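Aerobactin synthase IucA (Klebsiella pneumoniae subsp. pneumoniae, PDB 5JM8) probably catalyses, as an ATP-dependent NIS synthetase, a condensation step in the assembly of the siderophore aerobactin. Local coordinates at residues L179-V184 and G253-P258; T203-E208 and D275-S280; S267-T272 and R349-V354. One frame throughout, in Å; residues are numbered along the deposited sequence.

Contact 1: residues L179-V184 and G253-P258; sequences LRWFAV and GEAGAP
Trp181 has its CG anti to the carbonyl carbon (chi1 -63°), which brings the NE1 edge of the indole to Ala255. In Arg180 an extended chain, with CG swung away from the backbone N (chi1 -175°), lays one face of the guanidinium over Gly253, with NH1 4.1 Å from CA of Gly253. The motif is an antiparallel strand pair in a three-stranded sheet. Strand 177-185 is the central strand and 249-255 an outer one. Arg180 and Glu254 form a non-hydrogen-bonded pair, with their CA atoms 4.1 Å apart. Backbone bonds flank it: Ala255 N gives to Leu179 O at 3.0 Å, and Trp181 N gives to Gly253 O at 2.9 Å. The indole adds a side-chain bond, NE1 of Trp181 to O of Ala255 at 3.0 Å. It is bent (140° at the hydrogen), and NE1 sits above the carbonyl plane. Ala255 CB touches Trp181 CD1 at 4.1 Å. Ala206 and Asn209 of helix 198-209 also pack on the indole. The charged ends look outside the two segments: Arg180 pairs with Asp251, and Glu254 with Arg168. Beyond Ala255 the chain turns away, and a water continues the join. It accepts from Leu179 N at 2.7 Å and donates to both Ala255 O and Ala257 O, so Ala255 O receives the indole N-H and a water proton.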
loop_
_atom_site.group_PDB
_atom_site.type_symbol
_atom_site.label_atom_id
_atom_site.label_comp_id
_atom_site.label_asym_id
_atom_site.label_seq_id
_atom_site.Cartn_x
_atom_site.Cartn_y
_atom_site.Cartn_z
ATOM N N LEU A 179 15.532 12.158 -14.537
ATOM C CA LEU A 179 16.611 12.124 -15.517
ATOM C C LEU A 179 16.548 13.312 -16.461
ATOM O O LEU A 179 15.511 13.958 -16.592
ATOM C CB LEU A 179 16.561 10.834 -16.337
ATOM C CG LEU A 179 16.794 9.520 -15.596
ATOM C CD1 LEU A 179 16.737 8.363 -16.579
ATOM C CD2 LEU A 179 18.123 9.543 -14.863
ATOM N N ARG A 180 17.672 13.591 -17.112
ATOM C CA ARG A 180 17.713 14.528 -18.222
ATOM C C ARG A 180 17.517 13.727 -19.500
ATOM O O ARG A 180 17.923 12.568 -19.570
ATOM C CB ARG A 180 19.035 15.291 -18.245
ATOM C CG ARG A 180 19.115 16.370 -19.304
ATOM C CD ARG A 180 20.408 17.145 -19.167
ATOM N NE ARG A 180 20.502 18.252 -20.112
ATOM C CZ ARG A 180 19.993 19.461 -19.903
ATOM N NH1 ARG A 180 19.336 19.732 -18.783
ATOM N NH2 ARG A 180 20.140 20.404 -20.822
ATOM N N TRP A 181 16.895 14.336 -20.506
ATOM C CA TRP A 181 16.517 13.607 -21.714
ATOM C C TRP A 181 16.855 14.357 -22.998
ATOM O O TRP A 181 16.590 15.553 -23.114
ATOM C CB TRP A 181 15.019 13.302 -21.687
ATOM C CG TRP A 181 14.599 12.398 -20.563
ATOM C CD1 TRP A 181 14.230 12.772 -19.303
ATOM C CD2 TRP A 181 14.496 10.970 -20.603
ATOM N NE1 TRP A 181 13.905 11.664 -18.557
ATOM C CE2 TRP A 181 14.062 10.545 -19.333
ATOM C CE3 TRP A 181 14.731 10.009 -21.591
ATOM C CZ2 TRP A 181 13.857 9.203 -19.025
ATOM C CZ3 TRP A 181 14.529 8.679 -21.284
ATOM C CH2 TRP A 181 14.095 8.287 -20.013
ATOM N N PHE A 182 17.441 13.637 -23.954
ATOM C CA PHE A 182 17.692 14.163 -25.293
ATOM C C PHE A 182 16.874 13.405 -26.328
ATOM O O PHE A 182 16.791 12.177 -26.283
ATOM C CB PHE A 182 19.173 14.052 -25.674
ATOM C CG PHE A 182 20.091 14.955 -24.894
ATOM C CD1 PHE A 182 19.600 15.905 -24.011
ATOM C CD2 PHE A 182 21.460 14.854 -25.062
ATOM C CE1 PHE A 182 20.461 16.726 -23.306
ATOM C CE2 PHE A 182 22.324 15.669 -24.359
ATOM C CZ PHE A 182 21.825 16.606 -23.483
ATOM N N ALA A 183 16.279 14.136 -27.264
ATOM C CA ALA A 183 15.754 13.519 -28.475
ATOM C C ALA A 183 16.903 13.438 -29.470
ATOM O O ALA A 183 17.485 14.460 -29.834
ATOM C CB ALA A 183 14.590 14.309 -29.040
ATOM N N VAL A 184 17.236 12.220 -29.886
ATOM C CA VAL A 184 18.433 11.976 -30.684
ATOM C C VAL A 184 18.127 11.154 -31.932
ATOM O O VAL A 184 17.412 10.154 -31.864
ATOM C CB VAL A 184 19.504 11.235 -29.855
ATOM C CG1 VAL A 184 20.774 11.034 -30.669
ATOM C CG2 VAL A 184 19.805 11.992 -28.572
ATOM N N GLY A 253 15.445 18.533 -21.596
ATOM C CA GLY A 253 15.548 18.900 -20.196
ATOM C C GLY A 253 15.278 17.734 -19.263
ATOM O O GLY A 253 15.276 16.574 -19.683
ATOM N N GLU A 254 15.051 18.049 -17.990
ATOM C CA GLU A 254 14.737 17.034 -16.990
ATOM C C GLU A 254 13.252 16.705 -16.992
ATOM O O GLU A 254 12.415 17.585 -17.196
ATOM C CB GLU A 254 15.157 17.506 -15.600
ATOM C CG GLU A 254 16.636 17.796 -15.467
ATOM C CD GLU A 254 17.002 18.322 -14.095
ATOM O OE1 GLU A 254 16.086 18.503 -13.263
ATOM O OE2 GLU A 254 18.203 18.554 -13.849
ATOM N N ALA A 255 12.928 15.437 -16.753
ATOM C CA ALA A 255 11.541 14.996 -16.755
ATOM C C ALA A 255 11.391 13.587 -16.206
ATOM O O ALA A 255 12.309 12.770 -16.295
ATOM C CB ALA A 255 10.970 15.060 -18.166
ATOM N N GLY A 256 10.221 13.315 -15.639
ATOM C CA GLY A 256 9.818 11.957 -15.335
ATOM C C GLY A 256 9.982 11.519 -13.895
ATOM O O GLY A 256 10.030 12.334 -12.973
ATOM N N ALA A 257 10.065 10.204 -13.718
ATOM C CA ALA A 257 10.079 9.589 -12.399
ATOM C C ALA A 257 11.332 9.966 -11.615
ATOM O O ALA A 257 12.353 10.310 -12.205
ATOM C CB ALA A 257 9.977 8.078 -12.535
ATOM N N PRO A 258 11.252 9.905 -10.277
ATOM C CA PRO A 258 12.406 10.227 -9.431
ATOM C C PRO A 258 13.424 9.094 -9.373
ATOM O O PRO A 258 13.037 7.931 -9.262
ATOM C CB PRO A 258 11.773 10.458 -8.060
ATOM C CG PRO A 258 10.579 9.578 -8.059
ATOM C CD PRO A 258 10.062 9.573 -9.473
HETATM O O HOH W 1 13.440 10.413 -14.819
HETATM O O HOH W 2 19.740 18.471 -15.742
#

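Contact 2: residues T203-E208 and D275-S280; sequences TRFAAE and DMIKFS. With ATP (adenosine-5'-triphosphate), chain I.
Helix 198-209 lies across the start of strand 275-284, in the antiparallel sheet that carries part of the ATP pocket. The axes of helix 203-208 and strand 275-279 come within 10.5 Å, and their N-to-C directions differ by 104°. Arg204 bends at chi3 (74°), and NH1 reaches Asp275 OD2 at 2.6 Å in a salt bridge. OD2 lies in the guanidinium plane, while NH1 comes to its syn side, out of the carboxylate plane. A water joins the same group: it accepts from Arg204 NE at 2.8 Å and donates to Asp275 OD2 and Glu208 OE2. Glu208 OE2 also takes the N-H of Arg274. Phe205 meets Asp275 CB with its CD1 edge at 4.1 Å, the ring nearly coplanar with the carboxylate. CZ of Phe205 reaches CD1 of Ile277, also at 4.1 Å. Farther along the strand, Lys278 extends to ATP, where NZ bonds O2B at 2.6 Å and, very closely, O3G. Asp447, a magnesium ligand, pairs with the same NZ. Arg201 NE is a second cationic partner of Asp275 OD2. Two arginines and a water thus converge on one buried carboxylate oxygen, which would probably favour the ionised form of Asp275.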
loop_
_atom_site.group_PDB
_atom_site.type_symbol
_atom_site.label_atom_id
_atom_site.label_comp_id
_atom_site.label_asym_id
_atom_site.label_seq_id
_atom_site.Cartn_x
_atom_site.Cartn_y
_atom_site.Cartn_z
ATOM N N THR A 203 12.627 2.891 -25.904
ATOM C CA THR A 203 11.196 3.151 -25.996
ATOM C C THR A 203 10.513 2.753 -24.695
ATOM O O THR A 203 9.762 3.537 -24.114
ATOM C CB THR A 203 10.548 2.386 -27.167
ATOM O OG1 THR A 203 11.106 2.836 -28.408
ATOM C CG2 THR A 203 9.049 2.613 -27.189
ATOM N N ARG A 204 10.776 1.530 -24.244
ATOM C CA ARG A 204 10.210 1.034 -22.994
ATOM C C ARG A 204 10.677 1.879 -21.818
ATOM O O ARG A 204 9.873 2.304 -20.991
ATOM C CB ARG A 204 10.601 -0.427 -22.755
ATOM C CG ARG A 204 9.837 -1.088 -21.612
ATOM C CD ARG A 204 10.369 -2.479 -21.299
ATOM N NE ARG A 204 11.656 -2.442 -20.612
ATOM C CZ ARG A 204 12.378 -3.519 -20.319
ATOM N NH1 ARG A 204 13.537 -3.393 -19.687
ATOM N NH2 ARG A 204 11.940 -4.723 -20.656
ATOM N N PHE A 205 11.983 2.118 -21.758
ATOM C CA PHE A 205 12.584 2.861 -20.657
ATOM C C PHE A 205 12.020 4.276 -20.582
ATOM O O PHE A 205 11.658 4.751 -19.508
ATOM C CB PHE A 205 14.108 2.905 -20.814
ATOM C CG PHE A 205 14.821 3.558 -19.663
ATOM C CD1 PHE A 205 15.201 2.816 -18.556
ATOM C CD2 PHE A 205 15.116 4.911 -19.688
ATOM C CE1 PHE A 205 15.859 3.411 -17.497
ATOM C CE2 PHE A 205 15.773 5.512 -18.630
ATOM C CZ PHE A 205 16.145 4.760 -17.534
ATOM N N ALA A 206 11.937 4.938 -21.730
ATOM C CA ALA A 206 11.408 6.294 -21.790
ATOM C C ALA A 206 9.923 6.316 -21.452
ATOM O O ALA A 206 9.427 7.271 -20.855
ATOM C CB ALA A 206 11.640 6.888 -23.164
ATOM N N ALA A 207 9.222 5.254 -21.832
ATOM C CA ALA A 207 7.782 5.174 -21.627
ATOM C C ALA A 207 7.422 5.021 -20.154
ATOM O O ALA A 207 6.469 5.632 -19.679
ATOM C CB ALA A 207 7.208 4.018 -22.424
ATOM N N GLU A 208 8.186 4.206 -19.434
ATOM C CA GLU A 208 7.865 3.913 -18.043
ATOM C C GLU A 208 8.571 4.854 -17.065
ATOM O O GLU A 208 8.394 4.729 -15.853
ATOM C CB GLU A 208 8.214 2.455 -17.717
ATOM C CG GLU A 208 9.696 2.131 -17.709
ATOM C CD GLU A 208 9.964 0.650 -17.498
ATOM O OE1 GLU A 208 8.994 -0.137 -17.512
ATOM O OE2 GLU A 208 11.143 0.276 -17.309
ATOM N N ASP A 275 14.166 -1.173 -15.187
ATOM C CA ASP A 275 15.615 -1.108 -15.335
ATOM C C ASP A 275 16.241 -0.070 -14.411
ATOM O O ASP A 275 15.682 1.007 -14.198
ATOM C CB ASP A 275 15.987 -0.777 -16.782
ATOM C CG ASP A 275 15.680 -1.909 -17.738
ATOM O OD1 ASP A 275 15.880 -3.081 -17.360
ATOM O OD2 ASP A 275 15.239 -1.623 -18.869
ATOM N N MET A 276 17.399 -0.414 -13.859
ATOM C CA MET A 276 18.283 0.573 -13.259
ATOM C C MET A 276 19.182 1.099 -14.370
ATOM O O MET A 276 19.263 0.497 -15.443
ATOM C CB MET A 276 19.117 -0.032 -12.130
ATOM C CG MET A 276 18.313 -0.549 -10.956
ATOM S SD MET A 276 19.387 -1.018 -9.593
ATOM C CE MET A 276 18.245 -1.905 -8.535
ATOM N N ILE A 277 19.858 2.214 -14.118
ATOM C CA ILE A 277 20.766 2.773 -15.109
ATOM C C ILE A 277 22.090 3.177 -14.460
ATOM O O ILE A 277 22.119 3.787 -13.391
ATOM C CB ILE A 277 20.114 3.970 -15.836
ATOM C CG1 ILE A 277 20.979 4.421 -17.014
ATOM C CG2 ILE A 277 19.841 5.112 -14.864
ATOM C CD1 ILE A 277 20.208 5.179 -18.070
ATOM N N LYS A 278 23.182 2.791 -15.115
ATOM C CA LYS A 278 24.533 3.049 -14.632
ATOM C C LYS A 278 25.285 3.920 -15.630
ATOM O O LYS A 278 25.699 3.445 -16.686
ATOM C CB LYS A 278 25.273 1.730 -14.408
ATOM C CG LYS A 278 26.715 1.879 -13.963
ATOM C CD LYS A 278 27.321 0.520 -13.646
ATOM C CE LYS A 278 28.782 0.630 -13.251
ATOM N NZ LYS A 278 29.336 -0.683 -12.831
ATOM N N PHE A 279 25.459 5.192 -15.285
ATOM C CA PHE A 279 26.013 6.174 -16.209
ATOM C C PHE A 279 27.531 6.249 -16.173
ATOM O O PHE A 279 28.159 5.998 -15.144
ATOM C CB PHE A 279 25.456 7.568 -15.908
ATOM C CG PHE A 279 23.999 7.731 -16.230
ATOM C CD1 PHE A 279 23.571 7.835 -17.542
ATOM C CD2 PHE A 279 23.060 7.805 -15.216
ATOM C CE1 PHE A 279 22.233 7.994 -17.836
ATOM C CE2 PHE A 279 21.719 7.967 -15.506
ATOM C CZ PHE A 279 21.307 8.062 -16.814
ATOM N N SER A 280 28.109 6.603 -17.317
ATOM C CA SER A 280 29.493 7.041 -17.377
ATOM C C SER A 280 29.549 8.425 -16.748
ATOM O O SER A 280 29.067 9.393 -17.335
ATOM C CB SER A 280 29.996 7.067 -18.823
ATOM O OG SER A 280 31.367 7.413 -18.886
HETATM P PG ATP I . 27.833 -0.331 -9.397
HETATM O O1G ATP I . 26.685 0.634 -9.552
HETATM O O2G ATP I . 27.636 -1.331 -8.283
HETATM O O3G ATP I . 28.280 -0.964 -10.693
HETATM P PB ATP I . 30.591 0.588 -9.380
HETATM O O1B ATP I . 31.097 2.007 -9.299
HETATM O O2B ATP I . 30.717 -0.174 -10.680
HETATM O O3B ATP I . 29.058 0.578 -8.855
HETATM P PA ATP I . 32.864 -0.315 -7.890
HETATM O O1A ATP I . 33.612 0.016 -9.157
HETATM O O2A ATP I . 33.137 -1.617 -7.178
HETATM O O3A ATP I . 31.284 -0.267 -8.201
HETATM O "O5'" ATP I . 33.045 0.863 -6.813
HETATM C "C5'" ATP I . 32.382 0.725 -5.561
HETATM C "C4'" ATP I . 31.988 2.074 -4.977
HETATM O "O4'" ATP I . 31.387 1.847 -3.701
HETATM C "C3'" ATP I . 33.169 3.009 -4.766
HETATM O "O3'" ATP I . 32.875 4.292 -5.334
HETATM C "C2'" ATP I . 33.354 3.103 -3.263
HETATM O "O2'" ATP I . 33.609 4.441 -2.840
HETATM C "C1'" ATP I . 32.042 2.606 -2.682
HETATM N N9 ATP I . 32.254 1.748 -1.495
HETATM C C8 ATP I . 31.758 2.014 -0.276
HETATM N N7 ATP I . 32.117 1.052 0.611
HETATM C C5 ATP I . 32.858 0.149 -0.054
HETATM C C6 ATP I . 33.545 -1.113 0.289
HETATM N N6 ATP I . 33.491 -1.579 1.559
HETATM N N1 ATP I . 34.212 -1.756 -0.697
HETATM C C2 ATP I . 34.259 -1.281 -1.957
HETATM N N3 ATP I . 33.653 -0.139 -2.332
HETATM C C4 ATP I . 32.950 0.609 -1.445
HETATM O O HOH W 3 13.171 -0.348 -19.565
#

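Contact 3: residues S267-T272 and R349-V354; sequences SLYCAT and RENLLV. With ATP (adenosine-5'-triphosphate), chain I.
Tyr269 turns an edge of its ring to the amide of Asn351, with CE1 3.7 Å from OD1. Ring and amide planes are nearly perpendicular (87°), and OD1 lies in the ring plane. One face of the tyrosine has Ala271 N 3.8 Å above it, offset toward the rim. Phe138 adds an edge-to-face contact with the ring. The other flat group is the guanidinium of Arg349, which has gamma-phosphate oxygens of ATP at its edge. A bend at chi3 (-65°) in the arginine chain accompanies this approach. NH2 of Arg349 donates to O3G of ATP at 2.9 Å, with 152° at the hydrogen. NH1 points at O1G, but the place of that oxygen is less sure, because the model sets it too close to Ser267 OG. NH1 lies 3.5 Å from Ser267 OG, obliquely to the guanidinium plane.

Strands 267-269 and 345-350 both pair with strand 275-284 of one antiparallel sheet. The contact reaches across that strand, whose Met276 and Lys278 touch both segments. No direct hydrogen bond joins the two segments; water-mediated bonds link their polar atoms. One water is 2.6 Å from Tyr269 OH, accepts from Asn351 ND2 at 3.2 Å, and donates to Ala271 O and, weakly, to Leu353 O. ND2 also gives to Ser273 O. OD1 weakly accepts Leu353 N at 3.3 Å, an Asx turn at the start of the type I turn Asn351-Val354. At the end of that turn Val354 CG2 packs on Ala271 O at 3.8 Å.

The contact thus has two ends. One is a water-bridged turn, and the other belongs to the ATP pocket. There Arg349 NH2 also pairs with Glu327, so one nitrogen serves both a carboxylate and the phosphate. This probably fixes the guanidinium, whose charge would partly offset that of the gamma phosphate.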
loop_
_atom_site.group_PDB
_atom_site.type_symbol
_atom_site.label_atom_id
_atom_site.label_comp_id
_atom_site.label_asym_id
_atom_site.label_seq_id
_atom_site.Cartn_x
_atom_site.Cartn_y
_atom_site.Cartn_z
ATOM N N SER A 267 25.277 4.834 -10.331
ATOM C CA SER A 267 24.160 3.929 -10.549
ATOM C C SER A 267 22.920 4.464 -9.853
ATOM O O SER A 267 22.936 4.722 -8.649
ATOM C CB SER A 267 24.491 2.525 -10.051
ATOM O OG SER A 267 25.545 1.961 -10.813
ATOM N N LEU A 268 21.854 4.633 -10.629
ATOM C CA LEU A 268 20.603 5.191 -10.128
ATOM C C LEU A 268 19.520 4.123 -9.990
ATOM O O LEU A 268 19.526 3.125 -10.708
ATOM C CB LEU A 268 20.113 6.302 -11.057
ATOM C CG LEU A 268 20.772 7.680 -10.931
ATOM C CD1 LEU A 268 22.285 7.599 -11.004
ATOM C CD2 LEU A 268 20.234 8.615 -12.006
ATOM N N TYR A 269 18.589 4.355 -9.068
ATOM C CA TYR A 269 17.483 3.437 -8.820
ATOM C C TYR A 269 16.136 4.155 -8.879
ATOM O O TYR A 269 15.975 5.243 -8.327
ATOM C CB TYR A 269 17.664 2.755 -7.460
ATOM C CG TYR A 269 16.444 2.012 -6.956
ATOM C CD1 TYR A 269 16.017 0.839 -7.564
ATOM C CD2 TYR A 269 15.733 2.477 -5.857
ATOM C CE1 TYR A 269 14.906 0.155 -7.097
ATOM C CE2 TYR A 269 14.623 1.800 -5.382
ATOM C CZ TYR A 269 14.214 0.642 -6.004
ATOM O OH TYR A 269 13.108 -0.026 -5.527
ATOM N N CYS A 270 15.182 3.541 -9.575
ATOM C CA CYS A 270 13.800 4.011 -9.608
ATOM C C CYS A 270 12.878 2.820 -9.363
ATOM O O CYS A 270 12.840 1.882 -10.158
ATOM C CB CYS A 270 13.484 4.688 -10.945
ATOM S SG CYS A 270 11.794 5.317 -11.099
ATOM N N ALA A 271 12.142 2.867 -8.257
ATOM C CA ALA A 271 11.372 1.720 -7.776
ATOM C C ALA A 271 10.363 1.209 -8.801
ATOM O O ALA A 271 10.030 0.023 -8.814
ATOM C CB ALA A 271 10.656 2.083 -6.478
ATOM N N THR A 272 9.888 2.107 -9.658
ATOM C CA THR A 272 8.872 1.768 -10.649
ATOM C C THR A 272 9.479 1.420 -12.005
ATOM O O THR A 272 8.765 1.030 -12.929
ATOM C CB THR A 272 7.879 2.927 -10.836
ATOM O OG1 THR A 272 8.588 4.105 -11.237
ATOM C CG2 THR A 272 7.138 3.208 -9.539
ATOM N N ARG A 349 20.581 -1.980 -16.159
ATOM C CA ARG A 349 20.678 -3.093 -15.223
ATOM C C ARG A 349 19.285 -3.568 -14.815
ATOM O O ARG A 349 18.406 -2.756 -14.523
ATOM C CB ARG A 349 21.493 -2.664 -13.998
ATOM C CG ARG A 349 21.515 -3.651 -12.847
ATOM C CD ARG A 349 22.353 -3.110 -11.702
ATOM N NE ARG A 349 23.756 -2.969 -12.082
ATOM C CZ ARG A 349 24.605 -2.106 -11.533
ATOM N NH1 ARG A 349 24.204 -1.282 -10.573
ATOM N NH2 ARG A 349 25.860 -2.060 -11.954
ATOM N N GLU A 350 19.086 -4.884 -14.808
ATOM C CA GLU A 350 17.805 -5.469 -14.419
ATOM C C GLU A 350 17.413 -5.077 -13.004
ATOM O O GLU A 350 18.180 -5.284 -12.065
ATOM C CB GLU A 350 17.854 -6.993 -14.519
ATOM C CG GLU A 350 17.806 -7.532 -15.931
ATOM C CD GLU A 350 17.802 -9.050 -15.971
ATOM O OE1 GLU A 350 18.175 -9.673 -14.955
ATOM O OE2 GLU A 350 17.421 -9.617 -17.017
ATOM N N ASN A 351 16.219 -4.512 -12.857
ATOM C CA ASN A 351 15.686 -4.204 -11.538
ATOM C C ASN A 351 14.828 -5.352 -11.028
ATOM O O ASN A 351 13.604 -5.339 -11.157
ATOM C CB ASN A 351 14.872 -2.914 -11.564
ATOM C CG ASN A 351 14.384 -2.512 -10.186
ATOM O OD1 ASN A 351 14.932 -2.948 -9.173
ATOM N ND2 ASN A 351 13.348 -1.684 -10.140
ATOM N N LEU A 352 15.482 -6.342 -10.433
ATOM C CA LEU A 352 14.800 -7.538 -9.957
ATOM C C LEU A 352 13.986 -7.267 -8.688
ATOM O O LEU A 352 13.400 -8.184 -8.110
ATOM C CB LEU A 352 15.821 -8.651 -9.707
ATOM C CG LEU A 352 16.721 -8.997 -10.900
ATOM C CD1 LEU A 352 17.833 -9.949 -10.492
ATOM C CD2 LEU A 352 15.912 -9.596 -12.033
ATOM N N LEU A 353 13.951 -6.005 -8.267
ATOM C CA LEU A 353 13.167 -5.582 -7.109
ATOM C C LEU A 353 11.949 -4.754 -7.512
ATOM O O LEU A 353 11.258 -4.202 -6.652
ATOM C CB LEU A 353 14.041 -4.770 -6.152
ATOM C CG LEU A 353 15.222 -5.519 -5.538
ATOM C CD1 LEU A 353 16.114 -4.550 -4.797
ATOM C CD2 LEU A 353 14.731 -6.615 -4.612
ATOM N N VAL A 354 11.687 -4.669 -8.813
ATOM C CA VAL A 354 10.595 -3.842 -9.320
ATOM C C VAL A 354 9.250 -4.350 -8.814
ATOM O O VAL A 354 8.325 -3.569 -8.590
ATOM C CB VAL A 354 10.581 -3.798 -10.873
ATOM C CG1 VAL A 354 10.331 -5.186 -11.456
ATOM C CG2 VAL A 354 9.541 -2.799 -11.380
HETATM P PG ATP I . 27.833 -0.331 -9.397
HETATM O O1G ATP I . 26.685 0.634 -9.552
HETATM O O2G ATP I . 27.636 -1.331 -8.283
HETATM O O3G ATP I . 28.280 -0.964 -10.693
HETATM P PB ATP I . 30.591 0.588 -9.380
HETATM O O1B ATP I . 31.097 2.007 -9.299
HETATM O O2B ATP I . 30.717 -0.174 -10.680
HETATM O O3B ATP I . 29.058 0.578 -8.855
HETATM P PA ATP I . 32.864 -0.315 -7.890
HETATM O O1A ATP I . 33.612 0.016 -9.157
HETATM O O2A ATP I . 33.137 -1.617 -7.178
HETATM O O3A ATP I . 31.284 -0.267 -8.201
HETATM O "O5'" ATP I . 33.045 0.863 -6.813
HETATM C "C5'" ATP I . 32.382 0.725 -5.561
HETATM C "C4'" ATP I . 31.988 2.074 -4.977
HETATM O "O4'" ATP I . 31.387 1.847 -3.701
HETATM C "C3'" ATP I . 33.169 3.009 -4.766
HETATM O "O3'" ATP I . 32.875 4.292 -5.334
HETATM C "C2'" ATP I . 33.354 3.103 -3.263
HETATM O "O2'" ATP I . 33.609 4.441 -2.840
HETATM C "C1'" ATP I . 32.042 2.606 -2.682
HETATM N N9 ATP I . 32.254 1.748 -1.495
HETATM C C8 ATP I . 31.758 2.014 -0.276
HETATM N N7 ATP I . 32.117 1.052 0.611
HETATM C C5 ATP I . 32.858 0.149 -0.054
HETATM C C6 ATP I . 33.545 -1.113 0.289
HETATM N N6 ATP I . 33.491 -1.579 1.559
HETATM N N1 ATP I . 34.212 -1.756 -0.697
HETATM C C2 ATP I . 34.259 -1.281 -1.957
HETATM N N3 ATP I . 33.653 -0.139 -2.332
HETATM C C4 ATP I . 32.950 0.609 -1.445
HETATM O O HOH W 4 11.893 -1.500 -7.295
HETATM O O HOH W 5 7.404 -0.309 -7.938
#

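Overall arrangement
Contacts 2 and 3 share one sheet, their centres 9 Å apart. Strand 275-284 runs between 267-269 and 345-350, with probable backbone bonds Ile277 O to Leu268 N (2.9 Å) and Met276 N to Arg349 O (2.6 Å). Their side chains Lys278, Ser267 and Arg349 gather at the ATP phosphates. Contact 1 lies farther out, Leu179 about 13 Å from ATP by its side chain. Its centre is 10 Å from that of contact 2, where Trp181 CH2 packs on Phe205 CE2 at 3.5 Å. It also reaches contact 3, through Ala257 CB on Cys270 SG at 3.6 Å. Helix 198-209 of contact 2 also faces a second subunit.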